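Trimethylamine-N-oxide reductase (Haemophilus influenzae, PDB 7L5I) probably catalyses the reduction of trimethylamine N-oxide and related oxides at a molybdenum centre carried by two MGD cofactors. Local coordinates at residues D433-P438 with Q479-V484; S424-A429 with T450-K455; N123-V128 with T135-G140; T473-F478 with A495-I500. All blocks are in the same frame, centred on the assembly; numbering follows the deposited sequence.

Interaction 1: residues D433-P438 with Q479-V484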
loop_
_atom_site.group_PDB
_atom_site.type_symbol
_atom_site.label_atom_id
_atom_site.label_comp_id
_atom_site.label_asym_id
_atom_site.label_seq_id
_atom_site.Cartn_x
_atom_site.Cartn_y
_atom_site.Cartn_z
ATOM N N ASP A 433 -14.444 -9.996 8.990
ATOM C CA ASP A 433 -14.645 -11.236 9.730
ATOM C C ASP A 433 -14.751 -10.980 11.222
ATOM O O ASP A 433 -15.595 -11.585 11.898
ATOM C CB ASP A 433 -13.461 -12.156 9.391
ATOM C CG ASP A 433 -13.760 -13.631 9.517
ATOM O OD1 ASP A 433 -14.942 -14.051 9.504
ATOM O OD2 ASP A 433 -12.755 -14.378 9.574
ATOM N N VAL A 434 -13.902 -10.095 11.760
ATOM C CA VAL A 434 -13.915 -9.794 13.191
ATOM C C VAL A 434 -15.205 -9.086 13.576
ATOM O O VAL A 434 -15.852 -9.415 14.583
ATOM C CB VAL A 434 -12.692 -8.925 13.568
ATOM C CG1 VAL A 434 -12.840 -8.329 14.957
ATOM C CG2 VAL A 434 -11.404 -9.722 13.482
ATOM N N LEU A 435 -15.572 -8.054 12.821
ATOM C CA LEU A 435 -16.757 -7.295 13.194
ATOM C C LEU A 435 -17.998 -8.175 13.171
ATOM O O LEU A 435 -18.905 -7.988 13.992
ATOM C CB LEU A 435 -16.942 -6.106 12.251
ATOM C CG LEU A 435 -15.884 -5.000 12.341
ATOM C CD1 LEU A 435 -16.258 -3.889 11.344
ATOM C CD2 LEU A 435 -15.751 -4.433 13.755
ATOM N N LEU A 436 -18.049 -9.139 12.245
ATOM C CA LEU A 436 -19.212 -9.999 12.108
ATOM C C LEU A 436 -19.215 -11.157 13.100
ATOM O O LEU A 436 -20.298 -11.621 13.484
ATOM C CB LEU A 436 -19.267 -10.590 10.695
ATOM C CG LEU A 436 -19.609 -9.644 9.561
ATOM C CD1 LEU A 436 -19.223 -10.182 8.225
ATOM C CD2 LEU A 436 -21.117 -9.334 9.608
ATOM N N HIS A 437 -18.041 -11.663 13.492
ATOM C CA HIS A 437 -17.922 -12.977 14.138
ATOM C C HIS A 437 -17.062 -12.953 15.391
ATOM O O HIS A 437 -15.997 -13.580 15.456
ATOM C CB HIS A 437 -17.355 -13.986 13.136
ATOM C CG HIS A 437 -18.077 -13.988 11.825
ATOM N ND1 HIS A 437 -17.427 -13.899 10.612
ATOM C CD2 HIS A 437 -19.402 -14.026 11.537
ATOM C CE1 HIS A 437 -18.315 -13.913 9.635
ATOM N NE2 HIS A 437 -19.522 -13.997 10.170
ATOM N N PRO A 438 -17.512 -12.272 16.432
ATOM C CA PRO A 438 -16.734 -12.282 17.675
ATOM C C PRO A 438 -16.560 -13.697 18.216
ATOM O O PRO A 438 -17.464 -14.526 18.137
ATOM C CB PRO A 438 -17.563 -11.416 18.635
ATOM C CG PRO A 438 -18.860 -11.233 18.006
ATOM C CD PRO A 438 -18.697 -11.408 16.524
ATOM N N GLN A 479 -22.578 -2.922 9.961
ATOM C CA GLN A 479 -23.845 -2.862 10.692
ATOM C C GLN A 479 -23.742 -3.411 12.106
ATOM O O GLN A 479 -24.682 -3.252 12.880
ATOM C CB GLN A 479 -24.925 -3.632 9.942
ATOM C CG GLN A 479 -25.191 -3.019 8.589
ATOM C CD GLN A 479 -26.134 -3.826 7.727
ATOM O OE1 GLN A 479 -26.467 -4.977 8.032
ATOM N NE2 GLN A 479 -26.565 -3.223 6.634
ATOM N N LYS A 480 -22.636 -4.028 12.472
ATOM C CA LYS A 480 -22.561 -4.701 13.758
ATOM C C LYS A 480 -22.228 -3.751 14.908
ATOM O O LYS A 480 -22.791 -3.902 16.005
ATOM C CB LYS A 480 -21.534 -5.835 13.702
ATOM C CG LYS A 480 -21.973 -7.023 12.851
ATOM C CD LYS A 480 -23.317 -7.561 13.326
ATOM C CE LYS A 480 -23.603 -8.965 12.816
ATOM N NZ LYS A 480 -24.946 -9.422 13.299
ATOM N N PRO A 481 -21.351 -2.767 14.732
ATOM C CA PRO A 481 -21.011 -1.911 15.872
ATOM C C PRO A 481 -22.177 -1.048 16.326
ATOM O O PRO A 481 -23.057 -0.691 15.544
ATOM C CB PRO A 481 -19.864 -1.041 15.342
ATOM C CG PRO A 481 -19.249 -1.844 14.203
ATOM C CD PRO A 481 -20.443 -2.538 13.586
ATOM N N ASP A 482 -22.141 -0.698 17.623
ATOM C CA ASP A 482 -23.084 0.270 18.170
ATOM C C ASP A 482 -22.831 1.676 17.636
ATOM O O ASP A 482 -23.773 2.442 17.435
ATOM C CB ASP A 482 -22.998 0.298 19.693
ATOM C CG ASP A 482 -23.452 -0.991 20.347
ATOM O OD1 ASP A 482 -24.107 -1.806 19.678
ATOM O OD2 ASP A 482 -23.169 -1.170 21.556
ATOM N N VAL A 483 -21.562 2.058 17.462
ATOM C CA VAL A 483 -21.217 3.401 17.004
ATOM C C VAL A 483 -20.022 3.313 16.053
ATOM O O VAL A 483 -19.083 2.544 16.280
ATOM C CB VAL A 483 -20.951 4.348 18.193
ATOM C CG1 VAL A 483 -19.794 3.858 19.049
ATOM C CG2 VAL A 483 -20.698 5.733 17.707
ATOM N N VAL A 484 -20.088 4.088 14.964
ATOM C CA VAL A 484 -19.033 4.181 13.958
ATOM C C VAL A 484 -18.731 5.660 13.771
ATOM O O VAL A 484 -19.618 6.429 13.396
ATOM C CB VAL A 484 -19.437 3.540 12.615
ATOM C CG1 VAL A 484 -18.341 3.763 11.560
ATOM C CG2 VAL A 484 -19.700 2.049 12.795
#
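Leu435, in the last turn of helix 431-436, and Lys480, in the loop ahead of strand 483-488, bring their CA atoms to 6.4 Å, the closest CA pair across the contact. The lysine meets the helix with its aliphatic part. Its CB lies 3.4 Å from Leu435 O, and CG sits equally near that oxygen. The lysine chain bends at its second torsion (chi2 -55°) and then runs on nearly straight. The side chain crosses Leu436 at about a right angle. Leu436 CD2 lies 4.1 Å from Lys480 CG, and the bend brings Lys480 CE about as near. Beside this, Leu435 CD2 meets Pro481 CG at 4.4 Å, a looser apolar touch. Leu436 also packs within its own segment, where its CB lies over the centre of one face of the His437 ring. His437 ND1 donates to Asp433 OD1 at 2.7 Å, close to the ring plane, on the anti side of the carboxylate but tilted 26° out of its plane. Asp433 has further partners in Lys440 and Arg430, both salt bridges. Helix 471-477 backs the two leucines through Ala477. Lys480 and Pro481 belong to the return leg of a beta-alpha-beta crossover, from strand 456-460 through helix 471-477 to strand 483-488, and helix 431-436 lies against it. No hydrogen bond joins the two segments. The contact therefore rests on dispersion between carbon atoms, together with lysine methylenes lying against a carbonyl oxygen, while the polar bonding of Asp433 and His437 stays within the helix end and its surroundings.

Interaction 2: residues S424-A429 with T450-K455; sequences SAFPLA and TYPDIK
Phe426 CG stands between the backbone N and the carbonyl carbon (chi1 50°), which directs the ring at Pro452. Its second torsion is near perpendicular (chi2 88°), and the ring and the proline side chain cross at about a right angle. Phe426 CD2 comes 4.1 Å from Pro452 CD, which approaches the ring obliquely. Ser424 meets the same proline. Its CA lies 5.6 Å from that of Pro452, the closest CA pair of the two segments. Ser424 CB and Pro452 CB are 4.0 Å apart. The backbone takes part as well, with Ser424 O 3.6 Å from Pro452 CD and about as far from CG. This carbonyl oxygen is buried and has no hydrogen-bond partner in the model. The CD hydrogens, next to the amide nitrogen, may offset a little of that cost. Pro452 thus fits against a serine and a phenylalanine two residues apart. Around the contact, Phe426 pairs by its backbone with Lys171 of strand 170-171, and its ring meets that of Phe138 with the planes about 25° apart. Leu428 touches Tyr142, which lines the pocket of the oxygen atom seen in the structure. Val434 of helix 431-436 packs on both Phe426 and Pro452, so the contact lies between that helix, the short parallel pair 170-171 and 426-427, and the loop leading into strand 456-460.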
loop_
_atom_site.group_PDB
_atom_site.type_symbol
_atom_site.label_atom_id
_atom_site.label_comp_id
_atom_site.label_asym_id
_atom_site.label_seq_id
_atom_site.Cartn_x
_atom_site.Cartn_y
_atom_site.Cartn_z
ATOM N N SER A 424 -5.879 -9.306 21.645
ATOM C CA SER A 424 -7.052 -9.059 20.823
ATOM C C SER A 424 -6.698 -8.625 19.410
ATOM O O SER A 424 -7.594 -8.581 18.562
ATOM C CB SER A 424 -7.939 -7.985 21.472
ATOM O OG SER A 424 -8.342 -8.358 22.783
ATOM N N ALA A 425 -5.421 -8.312 19.145
ATOM C CA ALA A 425 -5.001 -7.824 17.835
ATOM C C ALA A 425 -4.945 -8.958 16.814
ATOM O O ALA A 425 -4.485 -10.060 17.104
ATOM C CB ALA A 425 -3.623 -7.163 17.920
ATOM N N PHE A 426 -5.385 -8.665 15.607
ATOM C CA PHE A 426 -5.539 -9.665 14.561
ATOM C C PHE A 426 -4.925 -9.173 13.261
ATOM O O PHE A 426 -4.787 -7.967 13.052
ATOM C CB PHE A 426 -7.029 -9.948 14.348
ATOM C CG PHE A 426 -7.855 -8.697 14.171
ATOM C CD1 PHE A 426 -8.033 -8.143 12.918
ATOM C CD2 PHE A 426 -8.445 -8.074 15.267
ATOM C CE1 PHE A 426 -8.807 -7.019 12.741
ATOM C CE2 PHE A 426 -9.209 -6.936 15.102
ATOM C CZ PHE A 426 -9.377 -6.397 13.855
ATOM N N PRO A 427 -4.561 -10.086 12.354
ATOM C CA PRO A 427 -4.120 -9.661 11.005
ATOM C C PRO A 427 -5.187 -8.773 10.389
ATOM O O PRO A 427 -6.359 -9.148 10.314
ATOM C CB PRO A 427 -3.970 -10.983 10.243
ATOM C CG PRO A 427 -3.929 -12.048 11.281
ATOM C CD PRO A 427 -4.693 -11.551 12.460
ATOM N N LEU A 428 -4.791 -7.583 9.933
ATOM C CA LEU A 428 -5.783 -6.521 9.819
ATOM C C LEU A 428 -6.819 -6.767 8.732
ATOM O O LEU A 428 -7.938 -6.240 8.830
ATOM C CB LEU A 428 -5.095 -5.176 9.588
ATOM C CG LEU A 428 -4.760 -4.765 8.161
ATOM C CD1 LEU A 428 -4.272 -3.337 8.204
ATOM C CD2 LEU A 428 -3.716 -5.680 7.560
ATOM N N ALA A 429 -6.496 -7.530 7.693
ATOM C CA ALA A 429 -7.502 -7.776 6.665
ATOM C C ALA A 429 -8.572 -8.784 7.099
ATOM O O ALA A 429 -9.456 -9.112 6.296
ATOM C CB ALA A 429 -6.833 -8.218 5.359
ATOM N N THR A 450 -7.972 -15.278 18.759
ATOM C CA THR A 450 -9.406 -15.243 19.048
ATOM C C THR A 450 -9.928 -13.834 18.784
ATOM O O THR A 450 -9.435 -12.873 19.367
ATOM C CB THR A 450 -9.681 -15.659 20.492
ATOM O OG1 THR A 450 -9.271 -17.016 20.678
ATOM C CG2 THR A 450 -11.156 -15.536 20.811
ATOM N N TYR A 451 -10.928 -13.721 17.908
ATOM C CA TYR A 451 -11.457 -12.417 17.551
ATOM C C TYR A 451 -12.112 -11.730 18.747
ATOM O O TYR A 451 -12.900 -12.349 19.476
ATOM C CB TYR A 451 -12.488 -12.544 16.443
ATOM C CG TYR A 451 -11.968 -12.937 15.080
ATOM C CD1 TYR A 451 -10.610 -13.056 14.819
ATOM C CD2 TYR A 451 -12.855 -13.146 14.041
ATOM C CE1 TYR A 451 -10.162 -13.386 13.538
ATOM C CE2 TYR A 451 -12.425 -13.472 12.787
ATOM C CZ TYR A 451 -11.073 -13.598 12.534
ATOM O OH TYR A 451 -10.683 -13.923 11.252
ATOM N N PRO A 452 -11.884 -10.440 18.932
ATOM C CA PRO A 452 -12.568 -9.697 19.995
ATOM C C PRO A 452 -13.995 -9.336 19.589
ATOM O O PRO A 452 -14.425 -9.556 18.461
ATOM C CB PRO A 452 -11.692 -8.449 20.144
ATOM C CG PRO A 452 -11.173 -8.218 18.768
ATOM C CD PRO A 452 -11.009 -9.573 18.114
ATOM N N ASP A 453 -14.731 -8.742 20.543
ATOM C CA ASP A 453 -16.140 -8.389 20.367
ATOM C C ASP A 453 -16.264 -6.865 20.299
ATOM O O ASP A 453 -16.288 -6.193 21.330
ATOM C CB ASP A 453 -16.962 -8.972 21.521
ATOM C CG ASP A 453 -18.456 -8.792 21.346
ATOM O OD1 ASP A 453 -18.904 -8.299 20.286
ATOM O OD2 ASP A 453 -19.196 -9.146 22.291
ATOM N N ILE A 454 -16.370 -6.321 19.079
ATOM C CA ILE A 454 -16.176 -4.890 18.838
ATOM C C ILE A 454 -17.531 -4.205 18.833
ATOM O O ILE A 454 -18.421 -4.584 18.066
ATOM C CB ILE A 454 -15.432 -4.628 17.504
ATOM C CG1 ILE A 454 -14.034 -5.251 17.498
ATOM C CG2 ILE A 454 -15.390 -3.118 17.211
ATOM C CD1 ILE A 454 -13.121 -4.797 18.611
ATOM N N LYS A 455 -17.667 -3.158 19.653
ATOM C CA LYS A 455 -18.875 -2.345 19.754
ATOM C C LYS A 455 -18.730 -0.948 19.170
ATOM O O LYS A 455 -19.747 -0.294 18.910
ATOM C CB LYS A 455 -19.285 -2.182 21.224
ATOM C CG LYS A 455 -19.405 -3.497 21.969
ATOM C CD LYS A 455 -20.472 -4.364 21.367
ATOM C CE LYS A 455 -20.529 -5.712 22.073
ATOM N NZ LYS A 455 -21.532 -6.579 21.406
#

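Interaction 3: residues N123-V128 with T135-G140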
loop_
_atom_site.group_PDB
_atom_site.type_symbol
_atom_site.label_atom_id
_atom_site.label_comp_id
_atom_site.label_asym_id
_atom_site.label_seq_id
_atom_site.Cartn_x
_atom_site.Cartn_y
_atom_site.Cartn_z
ATOM N N ASN A 123 -19.561 10.626 24.852
ATOM C CA ASN A 123 -20.555 9.839 25.572
ATOM C C ASN A 123 -20.694 8.431 25.007
ATOM O O ASN A 123 -20.870 7.470 25.769
ATOM C CB ASN A 123 -21.898 10.559 25.544
ATOM C CG ASN A 123 -21.904 11.788 26.429
ATOM O OD1 ASN A 123 -21.239 11.822 27.465
ATOM N ND2 ASN A 123 -22.647 12.807 26.023
ATOM N N GLN A 124 -20.651 8.292 23.676
ATOM C CA GLN A 124 -20.774 6.976 23.056
ATOM C C GLN A 124 -19.559 6.103 23.319
ATOM O O GLN A 124 -19.702 4.891 23.542
ATOM C CB GLN A 124 -21.001 7.125 21.554
ATOM C CG GLN A 124 -22.396 7.572 21.233
ATOM C CD GLN A 124 -23.401 6.493 21.613
ATOM O OE1 GLN A 124 -23.319 5.364 21.118
ATOM N NE2 GLN A 124 -24.316 6.819 22.493
ATOM N N LEU A 125 -18.350 6.693 23.316
ATOM C CA LEU A 125 -17.175 5.889 23.626
ATOM C C LEU A 125 -17.118 5.574 25.115
ATOM O O LEU A 125 -16.704 4.480 25.503
ATOM C CB LEU A 125 -15.904 6.610 23.187
ATOM C CG LEU A 125 -15.698 6.752 21.672
ATOM C CD1 LEU A 125 -14.457 7.583 21.386
ATOM C CD2 LEU A 125 -15.601 5.391 20.978
ATOM N N LYS A 126 -17.527 6.520 25.960
ATOM C CA LYS A 126 -17.582 6.247 27.388
ATOM C C LYS A 126 -18.527 5.092 27.688
ATOM O O LYS A 126 -18.232 4.249 28.545
ATOM C CB LYS A 126 -18.000 7.502 28.151
ATOM C CG LYS A 126 -17.823 7.348 29.663
ATOM C CD LYS A 126 -18.561 8.416 30.460
ATOM C CE LYS A 126 -18.662 8.020 31.947
ATOM N NZ LYS A 126 -20.077 7.806 32.385
ATOM N N ARG A 127 -19.666 5.028 26.988
ATOM C CA ARG A 127 -20.604 3.933 27.205
ATOM C C ARG A 127 -19.939 2.598 26.916
ATOM O O ARG A 127 -20.052 1.647 27.704
ATOM C CB ARG A 127 -21.841 4.120 26.324
ATOM C CG ARG A 127 -22.863 2.985 26.440
ATOM C CD ARG A 127 -24.081 3.212 25.528
ATOM N NE ARG A 127 -24.881 4.377 25.913
ATOM C CZ ARG A 127 -25.855 4.905 25.168
ATOM N NH1 ARG A 127 -26.157 4.385 23.985
ATOM N NH2 ARG A 127 -26.526 5.963 25.604
ATOM N N VAL A 128 -19.235 2.502 25.782
ATOM C CA VAL A 128 -18.570 1.249 25.443
ATOM C C VAL A 128 -17.466 0.934 26.443
ATOM O O VAL A 128 -17.285 -0.224 26.855
ATOM C CB VAL A 128 -18.014 1.300 24.008
ATOM C CG1 VAL A 128 -17.179 0.053 23.762
ATOM C CG2 VAL A 128 -19.147 1.418 22.989
ATOM N N THR A 135 -11.256 -3.607 24.937
ATOM C CA THR A 135 -11.419 -4.655 23.949
ATOM C C THR A 135 -12.734 -4.575 23.179
ATOM O O THR A 135 -12.942 -5.407 22.295
ATOM C CB THR A 135 -11.272 -6.025 24.623
ATOM O OG1 THR A 135 -12.212 -6.149 25.696
ATOM C CG2 THR A 135 -9.854 -6.184 25.190
ATOM N N GLY A 136 -13.598 -3.598 23.449
ATOM C CA GLY A 136 -14.765 -3.325 22.644
ATOM C C GLY A 136 -14.620 -2.189 21.651
ATOM O O GLY A 136 -15.578 -1.895 20.930
ATOM N N ILE A 137 -13.446 -1.564 21.564
ATOM C CA ILE A 137 -13.219 -0.415 20.683
ATOM C C ILE A 137 -12.144 -0.780 19.666
ATOM O O ILE A 137 -11.010 -1.082 20.049
ATOM C CB ILE A 137 -12.782 0.830 21.481
ATOM C CG1 ILE A 137 -13.868 1.247 22.457
ATOM C CG2 ILE A 137 -12.390 1.975 20.529
ATOM C CD1 ILE A 137 -13.392 2.335 23.400
ATOM N N PHE A 138 -12.480 -0.718 18.378
ATOM C CA PHE A 138 -11.489 -0.938 17.338
ATOM C C PHE A 138 -11.026 0.416 16.808
ATOM O O PHE A 138 -11.842 1.206 16.329
ATOM C CB PHE A 138 -12.016 -1.775 16.171
ATOM C CG PHE A 138 -10.963 -2.047 15.161
ATOM C CD1 PHE A 138 -9.914 -2.925 15.469
ATOM C CD2 PHE A 138 -10.936 -1.382 13.941
ATOM C CE1 PHE A 138 -8.900 -3.166 14.565
ATOM C CE2 PHE A 138 -9.899 -1.624 13.031
ATOM C CZ PHE A 138 -8.883 -2.515 13.355
ATOM N N ALA A 139 -9.727 0.672 16.887
ATOM C CA ALA A 139 -9.147 1.898 16.346
ATOM C C ALA A 139 -7.834 1.592 15.631
ATOM O O ALA A 139 -6.919 2.417 15.626
ATOM C CB ALA A 139 -8.949 2.947 17.443
ATOM N N GLY A 140 -7.737 0.406 15.008
ATOM C CA GLY A 140 -6.625 0.134 14.104
ATOM C C GLY A 140 -6.496 1.177 13.011
ATOM O O GLY A 140 -5.388 1.596 12.662
#
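Val128 and Ile137 join helix 114-131 to strand 137-138, the outermost strand on one side of a six-stranded mixed sheet. The helix runs into the strand through a short connection, forming an alpha-beta unit. Val128 carries CG1 anti to its own N (chi1 173°), and this methyl does the touching. It lies 3.8 Å from Ile137 CG1. It is also 3.8 Å from Gly136 O, close to the strand backbone. Gly136 has no side chain to stand in the way, and its CA is 6.6 Å from that of Val128. The isoleucine chain is extended (chi2 171°), which carries its CD1 on toward the preceding helical turn. There it meets Leu125 CD2 at 4.5 Å, a loose contact. Leu125 and Ile137 both rest on Met161 of helix 153-163, and Leu125 and Val128 both touch Ala456 of the neighbouring strand 456-460. Gly136 and Phe138 make backbone hydrogen bonds to that same strand. All four touching residues are buried, and no hydrogen bond crosses between the segments. Between these segments the contact is therefore apolar, methyl and methylene groups plus one methyl against the Gly136 carbonyl, with shape rather than polar pairing setting the fit.

Interaction 4: residues T473-F478 with A495-I500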
loop_
_atom_site.group_PDB
_atom_site.type_symbol
_atom_site.label_atom_id
_atom_site.label_comp_id
_atom_site.label_asym_id
_atom_site.label_seq_id
_atom_site.Cartn_x
_atom_site.Cartn_y
_atom_site.Cartn_z
ATOM N N THR A 473 -19.714 -7.383 1.599
ATOM C CA THR A 473 -19.656 -8.025 2.894
ATOM C C THR A 473 -19.215 -7.045 3.983
ATOM O O THR A 473 -19.702 -7.124 5.119
ATOM C CB THR A 473 -18.722 -9.222 2.842
ATOM O OG1 THR A 473 -19.279 -10.224 1.978
ATOM C CG2 THR A 473 -18.501 -9.793 4.213
ATOM N N LEU A 474 -18.320 -6.109 3.648
ATOM C CA LEU A 474 -17.933 -5.081 4.624
ATOM C C LEU A 474 -19.121 -4.206 5.015
ATOM O O LEU A 474 -19.208 -3.741 6.162
ATOM C CB LEU A 474 -16.803 -4.215 4.063
ATOM C CG LEU A 474 -16.177 -3.215 5.039
ATOM C CD1 LEU A 474 -15.441 -3.969 6.109
ATOM C CD2 LEU A 474 -15.230 -2.244 4.333
ATOM N N VAL A 475 -20.056 -3.981 4.091
ATOM C CA VAL A 475 -21.268 -3.243 4.444
ATOM C C VAL A 475 -21.998 -3.933 5.591
ATOM O O VAL A 475 -22.447 -3.289 6.541
ATOM C CB VAL A 475 -22.184 -3.088 3.217
ATOM C CG1 VAL A 475 -23.561 -2.586 3.656
ATOM C CG2 VAL A 475 -21.573 -2.140 2.209
ATOM N N LYS A 476 -22.150 -5.259 5.509
ATOM C CA LYS A 476 -22.799 -6.003 6.578
ATOM C C LYS A 476 -22.005 -5.928 7.870
ATOM O O LYS A 476 -22.579 -5.788 8.960
ATOM C CB LYS A 476 -22.988 -7.458 6.145
ATOM C CG LYS A 476 -23.889 -7.594 4.937
ATOM C CD LYS A 476 -25.145 -6.740 5.083
ATOM C CE LYS A 476 -26.194 -7.052 4.023
ATOM N NZ LYS A 476 -26.449 -5.869 3.156
ATOM N N ALA A 477 -20.676 -6.030 7.772
ATOM C CA ALA A 477 -19.829 -5.965 8.950
ATOM C C ALA A 477 -20.001 -4.647 9.691
ATOM O O ALA A 477 -20.009 -4.614 10.925
ATOM C CB ALA A 477 -18.364 -6.142 8.530
ATOM N N PHE A 478 -20.126 -3.560 8.958
ATOM C CA PHE A 478 -20.261 -2.253 9.584
ATOM C C PHE A 478 -21.643 -1.997 10.140
ATOM O O PHE A 478 -21.857 -0.941 10.747
ATOM C CB PHE A 478 -19.877 -1.160 8.584
ATOM C CG PHE A 478 -18.464 -0.722 8.737
ATOM C CD1 PHE A 478 -17.428 -1.597 8.447
ATOM C CD2 PHE A 478 -18.160 0.537 9.213
ATOM C CE1 PHE A 478 -16.098 -1.221 8.616
ATOM C CE2 PHE A 478 -16.818 0.926 9.388
ATOM C CZ PHE A 478 -15.796 0.045 9.102
ATOM N N ALA A 495 -16.814 7.487 5.093
ATOM C CA ALA A 495 -17.583 8.518 5.775
ATOM C C ALA A 495 -19.074 8.282 5.590
ATOM O O ALA A 495 -19.863 8.428 6.537
ATOM C CB ALA A 495 -17.204 9.908 5.251
ATOM N N ARG A 496 -19.479 7.919 4.368
ATOM C CA ARG A 496 -20.895 7.734 4.082
ATOM C C ARG A 496 -21.500 6.556 4.817
ATOM O O ARG A 496 -22.732 6.475 4.897
ATOM C CB ARG A 496 -21.092 7.591 2.579
ATOM C CG ARG A 496 -20.760 8.876 1.817
ATOM C CD ARG A 496 -20.714 8.647 0.319
ATOM N NE ARG A 496 -20.232 9.834 -0.379
ATOM C CZ ARG A 496 -21.004 10.829 -0.802
ATOM N NH1 ARG A 496 -22.314 10.806 -0.588
ATOM N NH2 ARG A 496 -20.455 11.841 -1.434
ATOM N N MET A 497 -20.679 5.663 5.375
ATOM C CA MET A 497 -21.160 4.518 6.131
ATOM C C MET A 497 -21.135 4.722 7.641
ATOM O O MET A 497 -21.441 3.773 8.380
ATOM C CB MET A 497 -20.324 3.283 5.788
ATOM C CG MET A 497 -20.694 2.638 4.493
ATOM S SD MET A 497 -22.281 1.787 4.590
ATOM C CE MET A 497 -22.099 0.669 5.968
ATOM N N ALA A 498 -20.770 5.902 8.116
ATOM C CA ALA A 498 -20.564 6.146 9.538
ATOM C C ALA A 498 -21.850 6.624 10.219
ATOM O O ALA A 498 -22.875 6.859 9.589
ATOM C CB ALA A 498 -19.449 7.169 9.735
ATOM N N ASP A 499 -21.781 6.747 11.545
ATOM C CA ASP A 499 -22.824 7.418 12.313
ATOM C C ASP A 499 -22.520 8.894 12.521
ATOM O O ASP A 499 -23.430 9.732 12.511
ATOM C CB ASP A 499 -22.975 6.761 13.685
ATOM C CG ASP A 499 -23.389 5.335 13.600
ATOM O OD1 ASP A 499 -24.246 5.017 12.744
ATOM O OD2 ASP A 499 -22.898 4.535 14.413
ATOM N N ILE A 500 -21.250 9.193 12.757
ATOM C CA ILE A 500 -20.764 10.524 13.080
ATOM C C ILE A 500 -19.554 10.791 12.193
ATOM O O ILE A 500 -18.617 9.978 12.161
ATOM C CB ILE A 500 -20.360 10.638 14.558
ATOM C CG1 ILE A 500 -21.543 10.320 15.474
ATOM C CG2 ILE A 500 -19.781 12.020 14.829
ATOM C CD1 ILE A 500 -21.111 9.974 16.874
#
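Met497 is bent at chi2 (-72°) and chi3 (-55°) and reaches Val475 and Phe478 with its terminal methyl. Its CG is anti to the carbonyl carbon. These turns present CE, rather than the sulfur, to helix 471-477. CE lies 3.9 Å from Phe478 CB and 4.0 Å from Val475 O. The side chain of Val475 is further off, with CG1 at 4.3 Å from Met497 CE. Phe478 meets the methionine with its CB, not its ring. The first torsion of Phe478 (chi1 -96°) sets that ring where it meets Phe465 edge to face, and Phe465 also touches Met497. Helix 471-477 lies in the crossover between parallel strands 456-460 and 483-488. Met497 belongs to the connection from 483-488 to its other parallel neighbour, strand 500-503. The methionine thus ties the crossover helix to the next loop of the same sheet. The side chain of Phe478 is about 11 Å from a bound MGD. Arg104 touches Met497, bonds to Phe478 O and forms a salt bridge with Asp499, which also pairs with Arg89.

In the fold
From the N terminus, interaction 3 closes first, a short loop between a helix and the strand after it. It ends well before the others begin. Interaction 2 opens next, at 424-429, and interaction 1 opens inside it, at 433-438. Interaction 2 closes at 450-455 before interaction 1 does at 479-484, so the two cross. Interaction 4 opens at 473-478, within the loop of interaction 1, and closes beyond it, so these also cross. Tyr451 bonds to Asp433 between interactions 2 and 1, Lys455 to Gly136 between 2 and 3, and Val484 to Asp499 between 1 and 4. They tie helices and loops to the six-stranded mixed sheet, with interaction 2 adding the parallel pair 170-171 and 426-427.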